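Local coordinates for protein dihydropteroate synthase (Xanthomonas albilineans, PDB 6OFW) that probably condenses para-aminobenzoate with 6-hydroxymethyl-7,8-dihydropterin diphosphate to make 7,8-dihydropteroate, the immediate precursor of folate derivatives, at residues L60-E65 with L96-D101; A116-D121 with P140-H145; L188-F193 with P218-L223. All blocks are in the same frame, centred on the assembly; numbering follows the deposited sequence.

Three strand pairings of one TIM barrel converge on a single pterin–aminobenzoate conjugate, 22D, at the C-terminal ends of their strands. Contacts 1 and 2 touch, their centres about 9 Å apart, because strands 98-101 and 118-121 are neighbours. Contacts 2 and 3 also touch, with centres about 10 Å apart, through strands 141-144 and 187-190. Contacts 1 and 3 lie about 15 Å apart between centres, and their nearest atoms are about 7 Å apart; the ligand reaches both. Asp-101 of contact 1, Asn-120 of contact 2 and Asp-190 of contact 3 meet successive nitrogens of the pterin, while Lys-226 and Arg-227 supply further hydrogen bonds to the conjugate.

Contact 1 of 3, residues L60-E65 with L96-D101; sequences LDIGGE and LPLSVD. With 22D (4-{[(2-amino-4-oxo-3,4-dihydropteridin-6-yl)methyl]amino}benzoic acid), chain E.
Two adjacent parallel strands of the TIM barrel, 60-63 and 98-101, meet here and bring Asp-101 to the pterin, with Asp-61 behind it in the second shell. Their axes approach to 4.4 Å at an angle of 30°. The backbone ladder runs from Leu-60 N bonded to Pro-97 O, through Ser-99 N to Leu-60 O and Ile-62 N to Ser-99 O, to Asp-101 N on Ile-62 O.

On the face carrying the polar groups, Asp-61 holds CG anti to its backbone nitrogen (chi1 -175°), which turns the carboxylate to Ser-99 and Asp-101. Ser-99 OG donates to the anti side of Asp-61 OD1 at 2.7 Å. The other oxygen, Asp-61 OD2, comes within 2.9 Å of Asp-101 OD2, the two carboxylate planes turned 35° apart. This close pair of acceptors is probably eased by Arg-261, which forms a salt bridge with Asp-61 OD2. Asp-101 OD2 also lies 2.8 Å from 22D N8.

On the opposite face Leu-60 and Leu-98 lie side by side, CD1 of Leu-60 4.0 Å from CD2 of Leu-98, while Leu-96 crosses Leu-60 at about a right angle. At the C-terminal ends of the strands, one water links Gly-64 N to Asp-101 O. Helix 76-93 covers the Ile-62 and Leu-98 side chains, and strands 21-27 and 118-121 continue the barrel wall on either side.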
loop_
_atom_site.group_PDB
_atom_site.type_symbol
_atom_site.label_atom_id
_atom_site.label_comp_id
_atom_site.label_asym_id
_atom_site.label_seq_id
_atom_site.Cartn_x
_atom_site.Cartn_y
_atom_site.Cartn_z
ATOM N N LEU B 60 -8.570 -18.513 6.111
ATOM C CA LEU B 60 -8.441 -18.950 4.700
ATOM C C LEU B 60 -9.828 -19.126 4.072
ATOM O O LEU B 60 -10.658 -19.781 4.639
ATOM C CB LEU B 60 -7.642 -20.241 4.602
ATOM C CG LEU B 60 -6.258 -20.259 5.220
ATOM C CD1 LEU B 60 -5.656 -21.632 5.105
ATOM C CD2 LEU B 60 -5.343 -19.246 4.597
ATOM N N ASP B 61 -10.015 -18.613 2.879
ATOM C CA ASP B 61 -11.290 -18.733 2.195
ATOM C C ASP B 61 -11.128 -19.714 1.043
ATOM O O ASP B 61 -10.416 -19.433 0.073
ATOM C CB ASP B 61 -11.755 -17.372 1.696
ATOM C CG ASP B 61 -13.132 -17.390 1.089
ATOM O OD1 ASP B 61 -14.057 -17.901 1.743
ATOM O OD2 ASP B 61 -13.289 -16.866 -0.036
ATOM N N ILE B 62 -11.801 -20.872 1.174
ATOM C CA ILE B 62 -11.689 -21.998 0.241
ATOM C C ILE B 62 -12.853 -22.003 -0.732
ATOM O O ILE B 62 -14.007 -22.110 -0.314
ATOM C CB ILE B 62 -11.511 -23.323 1.019
ATOM C CG1 ILE B 62 -10.330 -23.208 2.021
ATOM C CG2 ILE B 62 -11.326 -24.521 0.037
ATOM C CD1 ILE B 62 -10.346 -24.170 3.190
ATOM N N GLY B 63 -12.549 -21.869 -2.007
ATOM C CA GLY B 63 -13.573 -21.843 -3.052
ATOM C C GLY B 63 -13.314 -22.846 -4.151
ATOM O O GLY B 63 -12.171 -23.011 -4.569
ATOM N N GLY B 64 -14.373 -23.491 -4.641
ATOM C CA GLY B 64 -14.272 -24.459 -5.727
ATOM C C GLY B 64 -14.910 -24.006 -7.022
ATOM O O GLY B 64 -14.852 -24.724 -8.024
ATOM N N GLU B 65 -15.560 -22.829 -7.003
ATOM C CA GLU B 65 -16.272 -22.286 -8.172
ATOM C C GLU B 65 -15.957 -20.809 -8.337
ATOM O O GLU B 65 -16.396 -19.999 -7.527
ATOM C CB GLU B 65 -17.794 -22.533 -8.017
ATOM C CG GLU B 65 -18.697 -21.964 -9.111
ATOM C CD GLU B 65 -20.170 -22.255 -8.894
ATOM O OE1 GLU B 65 -20.622 -22.166 -7.732
ATOM O OE2 GLU B 65 -20.872 -22.579 -9.878
ATOM N N LEU B 96 -5.827 -22.112 11.729
ATOM C CA LEU B 96 -6.623 -20.949 11.303
ATOM C C LEU B 96 -8.097 -21.293 11.135
ATOM O O LEU B 96 -8.399 -22.362 10.734
ATOM C CB LEU B 96 -6.102 -20.470 9.946
ATOM C CG LEU B 96 -4.724 -19.841 9.967
ATOM C CD1 LEU B 96 -4.367 -19.276 8.610
ATOM C CD2 LEU B 96 -4.651 -18.784 11.037
ATOM N N PRO B 97 -8.991 -20.312 11.311
ATOM C CA PRO B 97 -10.369 -20.449 10.918
ATOM C C PRO B 97 -10.448 -20.651 9.386
ATOM O O PRO B 97 -9.671 -20.058 8.680
ATOM C CB PRO B 97 -11.002 -19.101 11.269
ATOM C CG PRO B 97 -10.035 -18.402 12.155
ATOM C CD PRO B 97 -8.707 -19.054 11.940
ATOM N N LEU B 98 -11.423 -21.434 8.928
ATOM C CA LEU B 98 -11.567 -21.724 7.515
ATOM C C LEU B 98 -12.930 -21.309 7.033
ATOM O O LEU B 98 -13.941 -21.608 7.650
ATOM C CB LEU B 98 -11.290 -23.219 7.198
ATOM C CG LEU B 98 -9.971 -23.850 7.703
ATOM C CD1 LEU B 98 -9.885 -25.310 7.298
ATOM C CD2 LEU B 98 -8.736 -23.125 7.123
ATOM N N SER B 99 -12.959 -20.557 5.959
ATOM C CA SER B 99 -14.191 -20.118 5.352
ATOM C C SER B 99 -14.421 -20.923 4.090
ATOM O O SER B 99 -13.472 -21.243 3.385
ATOM C CB SER B 99 -14.100 -18.642 4.995
ATOM O OG SER B 99 -15.203 -18.258 4.191
ATOM N N VAL B 100 -15.683 -21.218 3.787
ATOM C CA VAL B 100 -16.034 -21.875 2.535
ATOM C C VAL B 100 -16.745 -20.865 1.661
ATOM O O VAL B 100 -17.734 -20.241 2.070
ATOM C CB VAL B 100 -16.760 -23.233 2.684
ATOM C CG1 VAL B 100 -18.090 -23.086 3.410
ATOM C CG2 VAL B 100 -16.928 -23.917 1.336
ATOM N N ASP B 101 -16.209 -20.654 0.479
ATOM C CA ASP B 101 -16.772 -19.699 -0.462
ATOM C C ASP B 101 -17.750 -20.458 -1.353
ATOM O O ASP B 101 -17.336 -21.107 -2.324
ATOM C CB ASP B 101 -15.659 -19.051 -1.278
ATOM C CG ASP B 101 -16.048 -17.811 -2.060
ATOM O OD1 ASP B 101 -17.207 -17.714 -2.479
ATOM O OD2 ASP B 101 -15.179 -16.948 -2.266
HETATM C C7 22D E . -15.055 -14.509 -4.929
HETATM N N8 22D E . -15.559 -14.495 -3.566
HETATM C C8A 22D E . -15.692 -13.347 -2.869
HETATM N N1 22D E . -16.146 -13.420 -1.586
HETATM C C2 22D E . -16.387 -12.261 -0.972
HETATM N N2 22D E . -16.952 -12.265 0.234
HETATM N N3 22D E . -16.101 -11.039 -1.515
HETATM C C4 22D E . -15.545 -10.836 -2.759
HETATM O O4 22D E . -15.285 -9.702 -3.137
HETATM C C4A 22D E . -15.326 -12.075 -3.494
HETATM N N5 22D E . -14.772 -12.037 -4.760
HETATM C C6 22D E . -14.661 -13.132 -5.411
HETATM C C9 22D E . -14.146 -13.140 -6.826
HETATM N N10 22D E . -14.925 -12.154 -7.547
HETATM C CBX 22D E . -14.490 -11.444 -8.642
HETATM C CAR 22D E . -15.303 -10.449 -9.182
HETATM C CAT 22D E . -14.804 -9.587 -10.141
HETATM C CAQ 22D E . -13.209 -11.632 -9.155
HETATM C CAS 22D E . -12.719 -10.783 -10.130
HETATM C CBY 22D E . -13.496 -9.726 -10.610
HETATM C CBV 22D E . -12.878 -8.684 -11.457
HETATM O OAJ 22D E . -13.600 -7.613 -11.637
HETATM O OXT 22D E . -11.775 -8.844 -11.949
HETATM O O HOH W 1 -16.891 -23.541 -3.275
HETATM O O HOH W 2 -16.090 -20.454 -4.868
#

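Contact 2 of 3, residues A116-D121 with P140-H145; sequences AGMIND and PVVLMH. With 22D (4-{[(2-amino-4-oxo-3,4-dihydropteridin-6-yl)methyl]amino}benzoic acid), chain E.
This contact is the strand pairing of a beta-alpha-beta unit in the barrel wall: strand 118-121 leads through helix 130-137 to the parallel strand 141-144. The two strands are almost aligned, 9° apart. Ile-119 sits at the centre of the pairing, its N bonded to Pro-140 O and its O accepting from Val-142 N at 2.8 Å. Asp-121 N continues the ladder to Val-142 O, and the last bond, Met-144 N to Asp-121 O, is weak.

At the start of the strands, Met-118 crosses the Pro-140 ring at about a right angle. Its bend at the thioether (chi3 -62°) brings CE to 4.1 Å from Pro-140 CB, with SD passing near Val-142 CG2. Farther along, Asn-120 and Val-142 point the same way, and Val-142 CB packs 3.4 Å from Asn-120 OD1. That oxygen accepts from 22D N2 at 2.7 Å, nearly straight at 174°. The amide nitrogen of Asn-120 also donates to Asp-61 OD2, which helps to fix the amide's rotation. Met-144 SD rests over the pterin face, 3.5 Å from 22D N3, and Asn-120 ND2 completes the two-point grip by donating to 22D N1 at 2.9 Å.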
loop_
_atom_site.group_PDB
_atom_site.type_symbol
_atom_site.label_atom_id
_atom_site.label_comp_id
_atom_site.label_asym_id
_atom_site.label_seq_id
_atom_site.Cartn_x
_atom_site.Cartn_y
_atom_site.Cartn_z
ATOM N N ALA B 116 -14.976 -26.579 8.045
ATOM C CA ALA B 116 -15.132 -25.149 7.763
ATOM C C ALA B 116 -15.803 -24.472 8.945
ATOM O O ALA B 116 -16.724 -25.039 9.533
ATOM C CB ALA B 116 -15.960 -24.930 6.498
ATOM N N GLY B 117 -15.328 -23.284 9.291
ATOM C CA GLY B 117 -15.847 -22.493 10.397
ATOM C C GLY B 117 -16.608 -21.248 10.019
ATOM O O GLY B 117 -17.108 -20.545 10.900
ATOM N N MET B 118 -16.738 -20.961 8.719
ATOM C CA MET B 118 -17.441 -19.767 8.258
ATOM C C MET B 118 -17.955 -20.026 6.860
ATOM O O MET B 118 -17.333 -20.777 6.103
ATOM C CB MET B 118 -16.441 -18.568 8.253
ATOM C CG MET B 118 -16.962 -17.276 7.601
ATOM S SD MET B 118 -15.745 -15.920 7.557
ATOM C CE MET B 118 -15.498 -15.672 9.261
ATOM N N ILE B 119 -19.057 -19.377 6.500
ATOM C CA ILE B 119 -19.625 -19.468 5.154
ATOM C C ILE B 119 -19.500 -18.103 4.500
ATOM O O ILE B 119 -19.973 -17.091 5.038
ATOM C CB ILE B 119 -21.096 -19.986 5.140
ATOM C CG1 ILE B 119 -21.161 -21.448 5.655
ATOM C CG2 ILE B 119 -21.699 -19.892 3.720
ATOM C CD1 ILE B 119 -22.432 -21.813 6.285
ATOM N N ASN B 120 -18.845 -18.073 3.339
ATOM C CA ASN B 120 -18.682 -16.845 2.593
ATOM C C ASN B 120 -19.628 -16.946 1.406
ATOM O O ASN B 120 -19.343 -17.667 0.451
ATOM C CB ASN B 120 -17.200 -16.650 2.197
ATOM C CG ASN B 120 -16.989 -15.461 1.321
ATOM O OD1 ASN B 120 -17.756 -14.525 1.367
ATOM N ND2 ASN B 120 -15.987 -15.518 0.472
ATOM N N ASP B 121 -20.773 -16.271 1.479
ATOM C CA ASP B 121 -21.789 -16.422 0.439
ATOM C C ASP B 121 -21.982 -15.220 -0.492
ATOM O O ASP B 121 -22.617 -14.227 -0.124
ATOM C CB ASP B 121 -23.136 -16.836 1.082
ATOM C CG ASP B 121 -24.216 -17.282 0.102
ATOM O OD1 ASP B 121 -23.959 -17.271 -1.132
ATOM O OD2 ASP B 121 -25.310 -17.641 0.561
ATOM N N PRO B 140 -20.187 -18.176 11.538
ATOM C CA PRO B 140 -20.394 -16.844 10.942
ATOM C C PRO B 140 -20.687 -16.964 9.444
ATOM O O PRO B 140 -20.302 -17.946 8.805
ATOM C CB PRO B 140 -19.057 -16.122 11.170
ATOM C CG PRO B 140 -18.330 -16.934 12.190
ATOM C CD PRO B 140 -18.799 -18.337 12.014
ATOM N N VAL B 141 -21.345 -15.962 8.889
ATOM C CA VAL B 141 -21.706 -15.933 7.466
ATOM C C VAL B 141 -21.485 -14.545 6.894
ATOM O O VAL B 141 -21.921 -13.553 7.491
ATOM C CB VAL B 141 -23.152 -16.433 7.187
ATOM C CG1 VAL B 141 -24.203 -15.649 7.977
ATOM C CG2 VAL B 141 -23.478 -16.422 5.684
ATOM N N VAL B 142 -20.864 -14.492 5.689
ATOM C CA VAL B 142 -20.657 -13.265 4.939
ATOM C C VAL B 142 -21.820 -13.086 3.983
ATOM O O VAL B 142 -22.043 -13.946 3.132
ATOM C CB VAL B 142 -19.320 -13.252 4.140
ATOM C CG1 VAL B 142 -19.162 -11.944 3.360
ATOM C CG2 VAL B 142 -18.127 -13.505 5.049
ATOM N N LEU B 143 -22.500 -11.931 4.085
ATOM C CA LEU B 143 -23.614 -11.530 3.244
ATOM C C LEU B 143 -23.091 -10.514 2.228
ATOM O O LEU B 143 -22.835 -9.362 2.572
ATOM C CB LEU B 143 -24.757 -10.933 4.103
ATOM C CG LEU B 143 -25.334 -11.800 5.228
ATOM C CD1 LEU B 143 -26.439 -11.044 5.998
ATOM C CD2 LEU B 143 -25.897 -13.118 4.698
ATOM N N MET B 144 -22.837 -10.972 0.997
ATOM C CA MET B 144 -22.279 -10.127 -0.044
ATOM C C MET B 144 -23.334 -9.581 -0.965
ATOM O O MET B 144 -24.347 -10.247 -1.190
ATOM C CB MET B 144 -21.262 -10.925 -0.882
ATOM C CG MET B 144 -20.239 -10.042 -1.617
ATOM S SD MET B 144 -19.326 -10.966 -2.900
ATOM C CE MET B 144 -20.539 -10.990 -4.177
ATOM N N HIS B 145 -23.059 -8.430 -1.553
ATOM C CA HIS B 145 -24.001 -7.860 -2.526
ATOM C C HIS B 145 -23.556 -8.192 -3.948
ATOM O O HIS B 145 -22.449 -7.922 -4.290
ATOM C CB HIS B 145 -24.069 -6.355 -2.427
ATOM C CG HIS B 145 -24.767 -5.742 -3.588
ATOM N ND1 HIS B 145 -24.127 -5.431 -4.736
ATOM C CD2 HIS B 145 -26.041 -5.349 -3.755
ATOM C CE1 HIS B 145 -24.964 -4.893 -5.572
ATOM N NE2 HIS B 145 -26.140 -4.845 -5.011
HETATM C C7 22D E . -15.055 -14.509 -4.929
HETATM N N8 22D E . -15.559 -14.495 -3.566
HETATM C C8A 22D E . -15.692 -13.347 -2.869
HETATM N N1 22D E . -16.146 -13.420 -1.586
HETATM C C2 22D E . -16.387 -12.261 -0.972
HETATM N N2 22D E . -16.952 -12.265 0.234
HETATM N N3 22D E . -16.101 -11.039 -1.515
HETATM C C4 22D E . -15.545 -10.836 -2.759
HETATM O O4 22D E . -15.285 -9.702 -3.137
HETATM C C4A 22D E . -15.326 -12.075 -3.494
HETATM N N5 22D E . -14.772 -12.037 -4.760
HETATM C C6 22D E . -14.661 -13.132 -5.411
HETATM C C9 22D E . -14.146 -13.140 -6.826
HETATM N N10 22D E . -14.925 -12.154 -7.547
HETATM C CBX 22D E . -14.490 -11.444 -8.642
HETATM C CAR 22D E . -15.303 -10.449 -9.182
HETATM C CAT 22D E . -14.804 -9.587 -10.141
HETATM C CAQ 22D E . -13.209 -11.632 -9.155
HETATM C CAS 22D E . -12.719 -10.783 -10.130
HETATM C CBY 22D E . -13.496 -9.726 -10.610
HETATM C CBV 22D E . -12.878 -8.684 -11.457
HETATM O OAJ 22D E . -13.600 -7.613 -11.637
HETATM O OXT 22D E . -11.775 -8.844 -11.949
#

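Contact 3 of 3, residues L188-F193 with P218-L223; sequences LIDPGF and PVLAGL. With 22D (4-{[(2-amino-4-oxo-3,4-dihydropteridin-6-yl)methyl]amino}benzoic acid), chain E.
With CG opposite the backbone nitrogen in both residues (chi1 179° in Asp-190, 165° in Leu-220), the carboxylate and the isobutyl group meet at the pterin pocket, Leu-220 CG 3.5 Å from Asp-190 OD2. They belong to the seam of the TIM barrel where the sixth and seventh strands come together, so that the sheet closes on itself. A single bridge, Ile-189 with Val-219, joins the backbones through two nearly straight bonds, Ile-189 N to Pro-218 O and Leu-220 N to Ile-189 O. Alongside it, Ile-189 CG1 packs against Val-219 CG2.

Asp-190 divides its work between its two oxygens. OD2 accepts from both N3 and N2 of 22D, at 2.8 Å and 2.9 Å from Asp-190 OD2 respectively, so one atom reads two neighbouring nitrogens of the pterin. OD1 takes the N-H of Gly-192 from above the carboxylate plane, an Asx turn that steadies the carboxylate and bends the chain at the strand's end. Leu-220 CD2 lies against the ligand's amino group.

Past this turn Phe-193 leans back on segment 218-223: Leu-223 CD2 lies over one face, 3.9 Å from the centroid of the Phe-193 ring, in a CH-pi contact, and Ala-221 CB, ending strand 220-221, meets the edge at CE2. Helix 199-207 also packs against this phenyl group, and Lys-226 bonds to the carbonyls of Phe-193 and Gly-222. Between the two segments a water accepts from Phe-193 N and Gly-222 N and lies 2.7 Å from Asp-190 OD1 and 2.8 Å from 22D O4.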
loop_
_atom_site.group_PDB
_atom_site.type_symbol
_atom_site.label_atom_id
_atom_site.label_comp_id
_atom_site.label_asym_id
_atom_site.label_seq_id
_atom_site.Cartn_x
_atom_site.Cartn_y
_atom_site.Cartn_z
ATOM N N LEU B 188 -21.505 -10.903 8.784
ATOM C CA LEU B 188 -20.520 -10.007 8.181
ATOM C C LEU B 188 -21.202 -9.541 6.920
ATOM O O LEU B 188 -22.055 -10.255 6.382
ATOM C CB LEU B 188 -19.208 -10.713 7.836
ATOM C CG LEU B 188 -18.395 -11.246 9.017
ATOM C CD1 LEU B 188 -18.644 -12.739 9.216
ATOM C CD2 LEU B 188 -16.923 -10.995 8.791
ATOM N N ILE B 189 -20.882 -8.341 6.463
ATOM C CA ILE B 189 -21.430 -7.821 5.184
ATOM C C ILE B 189 -20.284 -7.457 4.230
ATOM O O ILE B 189 -19.196 -7.219 4.687
ATOM C CB ILE B 189 -22.428 -6.686 5.404
ATOM C CG1 ILE B 189 -21.757 -5.486 6.056
ATOM C CG2 ILE B 189 -23.627 -7.204 6.177
ATOM C CD1 ILE B 189 -22.631 -4.267 6.214
ATOM N N ASP B 190 -20.577 -7.390 2.948
ATOM C CA ASP B 190 -19.535 -7.143 1.941
ATOM C C ASP B 190 -20.177 -6.473 0.734
ATOM O O ASP B 190 -21.057 -7.062 0.178
ATOM C CB ASP B 190 -18.885 -8.477 1.594
ATOM C CG ASP B 190 -17.794 -8.432 0.538
ATOM O OD1 ASP B 190 -17.717 -7.449 -0.167
ATOM O OD2 ASP B 190 -17.039 -9.371 0.511
ATOM N N PRO B 191 -19.654 -5.327 0.265
ATOM C CA PRO B 191 -20.227 -4.623 -0.866
ATOM C C PRO B 191 -20.074 -5.351 -2.203
ATOM O O PRO B 191 -20.623 -4.910 -3.149
ATOM C CB PRO B 191 -19.458 -3.297 -0.894
ATOM C CG PRO B 191 -18.164 -3.589 -0.225
ATOM C CD PRO B 191 -18.458 -4.674 0.783
ATOM N N GLY B 192 -19.312 -6.438 -2.214
ATOM C CA GLY B 192 -19.102 -7.201 -3.440
ATOM C C GLY B 192 -18.408 -6.424 -4.528
ATOM O O GLY B 192 -18.968 -6.236 -5.617
ATOM N N PHE B 193 -17.174 -5.958 -4.252
ATOM C CA PHE B 193 -16.417 -5.216 -5.269
ATOM C C PHE B 193 -16.255 -6.064 -6.516
ATOM O O PHE B 193 -15.962 -7.244 -6.402
ATOM C CB PHE B 193 -15.049 -4.741 -4.731
ATOM C CG PHE B 193 -15.144 -3.663 -3.669
ATOM C CD1 PHE B 193 -15.524 -2.364 -4.003
ATOM C CD2 PHE B 193 -14.845 -3.942 -2.342
ATOM C CE1 PHE B 193 -15.620 -1.369 -3.013
ATOM C CE2 PHE B 193 -14.925 -2.946 -1.360
ATOM C CZ PHE B 193 -15.319 -1.672 -1.697
ATOM N N PRO B 218 -19.448 -6.336 11.125
ATOM C CA PRO B 218 -18.139 -6.206 10.451
ATOM C C PRO B 218 -18.245 -6.219 8.920
ATOM O O PRO B 218 -19.061 -6.939 8.348
ATOM C CB PRO B 218 -17.354 -7.415 10.930
ATOM C CG PRO B 218 -18.093 -7.943 12.108
ATOM C CD PRO B 218 -19.482 -7.481 12.062
ATOM N N VAL B 219 -17.407 -5.418 8.263
ATOM C CA VAL B 219 -17.408 -5.290 6.818
ATOM C C VAL B 219 -16.190 -6.005 6.237
ATOM O O VAL B 219 -15.075 -5.770 6.692
ATOM C CB VAL B 219 -17.466 -3.794 6.387
ATOM C CG1 VAL B 219 -17.216 -3.612 4.876
ATOM C CG2 VAL B 219 -18.785 -3.141 6.809
ATOM N N LEU B 220 -16.407 -6.827 5.215
ATOM C CA LEU B 220 -15.343 -7.512 4.465
ATOM C C LEU B 220 -15.203 -6.807 3.108
ATOM O O LEU B 220 -16.209 -6.493 2.480
ATOM C CB LEU B 220 -15.709 -9.007 4.273
ATOM C CG LEU B 220 -14.930 -9.844 3.224
ATOM C CD1 LEU B 220 -13.459 -9.900 3.518
ATOM C CD2 LEU B 220 -15.424 -11.268 3.206
ATOM N N ALA B 221 -13.958 -6.562 2.651
ATOM C CA ALA B 221 -13.702 -5.967 1.344
ATOM C C ALA B 221 -12.746 -6.887 0.585
ATOM O O ALA B 221 -11.755 -7.334 1.151
ATOM C CB ALA B 221 -13.056 -4.601 1.509
ATOM N N GLY B 222 -13.053 -7.136 -0.674
ATOM C CA GLY B 222 -12.218 -7.945 -1.565
ATOM C C GLY B 222 -12.006 -7.235 -2.890
ATOM O O GLY B 222 -12.888 -7.246 -3.667
ATOM N N LEU B 223 -10.849 -6.624 -3.095
ATOM C CA LEU B 223 -10.526 -5.918 -4.350
ATOM C C LEU B 223 -9.273 -6.554 -4.938
ATOM O O LEU B 223 -8.753 -6.004 -5.858
ATOM C CB LEU B 223 -10.271 -4.442 -4.072
ATOM C CG LEU B 223 -11.459 -3.635 -3.569
ATOM C CD1 LEU B 223 -11.229 -3.161 -2.157
ATOM C CD2 LEU B 223 -11.750 -2.451 -4.458
HETATM C C7 22D E . -15.055 -14.509 -4.929
HETATM N N8 22D E . -15.559 -14.495 -3.566
HETATM C C8A 22D E . -15.692 -13.347 -2.869
HETATM N N1 22D E . -16.146 -13.420 -1.586
HETATM C C2 22D E . -16.387 -12.261 -0.972
HETATM N N2 22D E . -16.952 -12.265 0.234
HETATM N N3 22D E . -16.101 -11.039 -1.515
HETATM C C4 22D E . -15.545 -10.836 -2.759
HETATM O O4 22D E . -15.285 -9.702 -3.137
HETATM C C4A 22D E . -15.326 -12.075 -3.494
HETATM N N5 22D E . -14.772 -12.037 -4.760
HETATM C C6 22D E . -14.661 -13.132 -5.411
HETATM C C9 22D E . -14.146 -13.140 -6.826
HETATM N N10 22D E . -14.925 -12.154 -7.547
HETATM C CBX 22D E . -14.490 -11.444 -8.642
HETATM C CAR 22D E . -15.303 -10.449 -9.182
HETATM C CAT 22D E . -14.804 -9.587 -10.141
HETATM C CAQ 22D E . -13.209 -11.632 -9.155
HETATM C CAS 22D E . -12.719 -10.783 -10.130
HETATM C CBY 22D E . -13.496 -9.726 -10.610
HETATM C CBV 22D E . -12.878 -8.684 -11.457
HETATM O OAJ 22D E . -13.600 -7.613 -11.637
HETATM O OXT 22D E . -11.775 -8.844 -11.949
HETATM O O HOH W 3 -15.721 -7.218 -2.016
#